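Local coordinates for aminopeptidase-like protein (PDB 5JM6) that probably acts as a zinc-dependent aminopeptidase of the M18 family, assembled as a dodecamer and linked to the Cvt pathway of selective autophagy, at residues A[434-439]-A[473-478]. Numbering follows the deposited sequence.
Sequences AILDRI and KAADVG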
ATOM      1  N   ALA A 434     -25.405 -46.504   3.023  1.00 30.47           N
ATOM      2  CA  ALA A 434     -26.377 -47.544   2.698  1.00 33.18           C
ATOM      3  C   ALA A 434     -26.918 -48.195   3.968  1.00 36.95           C
ATOM      4  O   ALA A 434     -28.118 -48.440   4.089  1.00 32.61           O
ATOM      5  CB  ALA A 434     -25.756 -48.592   1.785  1.00 37.60           C
ATOM      6  N   ILE A 435     -26.024 -48.456   4.917  1.00 36.50           N
ATOM      7  CA  ILE A 435     -26.399 -49.073   6.184  1.00 33.61           C
ATOM      8  C   ILE A 435     -27.291 -48.160   7.023  1.00 34.31           C
ATOM      9  O   ILE A 435     -28.346 -48.580   7.498  1.00 35.69           O
ATOM     10  CB  ILE A 435     -25.151 -49.456   7.007  1.00 34.47           C
ATOM     11  CG1 ILE A 435     -24.329 -50.508   6.261  1.00 36.79           C
ATOM     12  CG2 ILE A 435     -25.548 -49.967   8.385  1.00 27.33           C
ATOM     13  CD1 ILE A 435     -22.906 -50.624   6.751  1.00 28.65           C
ATOM     14  N   LEU A 436     -26.877 -46.908   7.197  1.00 31.15           N
ATOM     15  CA  LEU A 436     -27.609 -45.998   8.073  1.00 33.72           C
ATOM     16  C   LEU A 436     -28.899 -45.485   7.437  1.00 39.60           C
ATOM     17  O   LEU A 436     -29.850 -45.162   8.145  1.00 36.56           O
ATOM     18  CB  LEU A 436     -26.730 -44.818   8.486  1.00 34.84           C
ATOM     19  CG  LEU A 436     -25.432 -45.094   9.245  1.00 32.14           C
ATOM     20  CD1 LEU A 436     -24.661 -43.801   9.370  1.00 34.47           C
ATOM     21  CD2 LEU A 436     -25.694 -45.689  10.620  1.00 31.84           C
ATOM     22  N   ASP A 437     -28.938 -45.400   6.109  1.00 44.72           N
ATOM     23  CA  ASP A 437     -30.197 -45.097   5.438  1.00 42.23           C
ATOM     24  C   ASP A 437     -31.164 -46.255   5.638  1.00 39.86           C
ATOM     25  O   ASP A 437     -32.367 -46.054   5.805  1.00 40.35           O
ATOM     26  CB  ASP A 437     -29.989 -44.823   3.947  1.00 39.18           C
ATOM     27  CG  ASP A 437     -29.601 -43.384   3.671  1.00 46.75           C
ATOM     28  OD1 ASP A 437     -29.573 -42.584   4.629  1.00 48.49           O
ATOM     29  OD2 ASP A 437     -29.342 -43.049   2.495  1.00 46.06           O
ATOM     30  N   ARG A 438     -30.626 -47.471   5.634  1.00 40.57           N
ATOM     31  CA  ARG A 438     -31.432 -48.668   5.837  1.00 37.57           C
ATOM     32  C   ARG A 438     -31.947 -48.749   7.271  1.00 41.68           C
ATOM     33  O   ARG A 438     -33.110 -49.079   7.502  1.00 44.89           O
ATOM     34  CB  ARG A 438     -30.623 -49.917   5.486  1.00 34.76           C
ATOM     35  CG  ARG A 438     -31.277 -51.224   5.888  1.00 38.33           C
ATOM     36  CD  ARG A 438     -32.492 -51.531   5.032  1.00 41.80           C
ATOM     37  NE  ARG A 438     -33.025 -52.858   5.321  1.00 44.65           N
ATOM     38  CZ  ARG A 438     -34.316 -53.169   5.285  1.00 44.31           C
ATOM     39  NH1 ARG A 438     -35.213 -52.242   4.974  1.00 47.99           N
ATOM     40  NH2 ARG A 438     -34.712 -54.404   5.562  1.00 37.18           N
ATOM     41  N   ILE A 439     -31.084 -48.447   8.234  1.00 38.38           N
ATOM     42  CA  ILE A 439     -31.507 -48.423   9.628  1.00 41.16           C
ATOM     43  C   ILE A 439     -32.558 -47.333   9.837  1.00 40.67           C
ATOM     44  O   ILE A 439     -33.561 -47.553  10.518  1.00 37.10           O
ATOM     45  CB  ILE A 439     -30.307 -48.224  10.577  1.00 39.57           C
ATOM     46  CG1 ILE A 439     -29.581 -49.560  10.761  1.00 36.23           C
ATOM     47  CG2 ILE A 439     -30.757 -47.682  11.924  1.00 40.92           C
ATOM     48  CD1 ILE A 439     -28.432 -49.520  11.733  1.00 33.97           C
ATOM     49  N   LYS A 473     -15.896 -50.506  10.640  1.00 43.90           N
ATOM     50  CA  LYS A 473     -16.708 -49.806   9.671  1.00 40.45           C
ATOM     51  C   LYS A 473     -17.401 -48.642  10.392  1.00 43.04           C
ATOM     52  O   LYS A 473     -17.844 -48.795  11.530  1.00 46.03           O
ATOM     53  CB  LYS A 473     -17.672 -50.810   9.052  1.00 41.65           C
ATOM     54  CG  LYS A 473     -17.926 -50.668   7.595  1.00 45.46           C
ATOM     55  CD  LYS A 473     -17.066 -49.624   6.965  1.00 60.13           C
ATOM     56  CE  LYS A 473     -17.814 -49.008   5.803  1.00 68.36           C
ATOM     57  NZ  LYS A 473     -17.885 -49.906   4.633  1.00 60.09           N
ATOM     58  N   ALA A 474     -17.456 -47.470   9.765  1.00 40.17           N
ATOM     59  CA  ALA A 474     -17.831 -46.266  10.503  1.00 40.32           C
ATOM     60  C   ALA A 474     -18.472 -45.177   9.647  1.00 45.44           C
ATOM     61  O   ALA A 474     -18.333 -45.161   8.424  1.00 47.74           O
ATOM     62  CB  ALA A 474     -16.604 -45.704  11.218  1.00 36.67           C
ATOM     63  N   ALA A 475     -19.168 -44.260  10.313  1.00 45.07           N
ATOM     64  CA  ALA A 475     -19.751 -43.093   9.663  1.00 40.07           C
ATOM     65  C   ALA A 475     -19.733 -41.902  10.609  1.00 43.32           C
ATOM     66  O   ALA A 475     -19.775 -42.073  11.829  1.00 44.27           O
ATOM     67  CB  ALA A 475     -21.170 -43.383   9.212  1.00 35.71           C
ATOM     68  N   ASP A 476     -19.659 -40.698  10.051  1.00 46.15           N
ATOM     69  CA  ASP A 476     -19.851 -39.503  10.861  1.00 46.66           C
ATOM     70  C   ASP A 476     -21.269 -38.990  10.739  1.00 45.35           C
ATOM     71  O   ASP A 476     -21.794 -38.781   9.646  1.00 42.07           O
ATOM     72  CB  ASP A 476     -18.875 -38.386  10.502  1.00 45.01           C
ATOM     73  CG  ASP A 476     -17.546 -38.541  11.199  1.00 57.30           C
ATOM     74  OD1 ASP A 476     -16.836 -39.524  10.931  1.00 63.95           O
ATOM     75  OD2 ASP A 476     -17.258 -37.723  12.095  1.00 63.55           O
ATOM     76  N   VAL A 477     -21.865 -38.766  11.898  1.00 43.51           N
ATOM     77  CA  VAL A 477     -23.281 -38.519  12.013  1.00 41.82           C
ATOM     78  C   VAL A 477     -23.481 -37.323  12.931  1.00 45.85           C
ATOM     79  O   VAL A 477     -22.769 -37.179  13.920  1.00 47.97           O
ATOM     80  CB  VAL A 477     -23.985 -39.783  12.548  1.00 39.34           C
ATOM     81  CG1 VAL A 477     -25.309 -39.472  13.145  1.00 40.38           C
ATOM     82  CG2 VAL A 477     -24.124 -40.816  11.441  1.00 42.60           C
ATOM     83  N   GLY A 478     -24.418 -36.444  12.603  1.00 38.88           N
ATOM     84  CA  GLY A 478     -24.641 -35.314  13.476  1.00 44.82           C
ATOM     85  C   GLY A 478     -26.026 -34.721  13.471  1.00 42.62           C
ATOM     86  O   GLY A 478     -26.749 -34.760  12.476  1.00 42.74           O
TER
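L436 carries the helix side of this contact with a single methyl group, CD1, which meets two residues of strand 473-481 at once. Its CD1 lies 3.5 Å from CB of A475 and 3.7 Å from CG2 of V477. The leucine is extended, with CG anti to its own carbonyl carbon (chi1 -60°) and CD1 continuing outward (chi2 172°), and this carries the methyl well away from the helix backbone; leucine suits the place because its length lets one branch touch both strand residues. A475 and V477 are two apart on the strand, so both direct their CB atoms at the helix, while D476 between them turns the other way. The small alanine is consistent with the separation of 8.5 Å between CA of L436 and CA of A475. V477 is beta-branched, as is common in strands; its CG2 meets the leucine tip to tip, a wholly apolar touch between buried side chains. D437 and R438, which do not meet the strand, form salt bridges with R449 and E516. The side chain of V477 lies about 8 Å from that of D391, a zinc ligand. Strand 473-481 runs between strands 386-394 and 417-419 of the mixed sheet, and helix 430-443 is laid on that sheet through apolar side chains: L436 also touches F386 on strand 386-394, and V477 touches V388 on the same strand and F502 on helix 495-514.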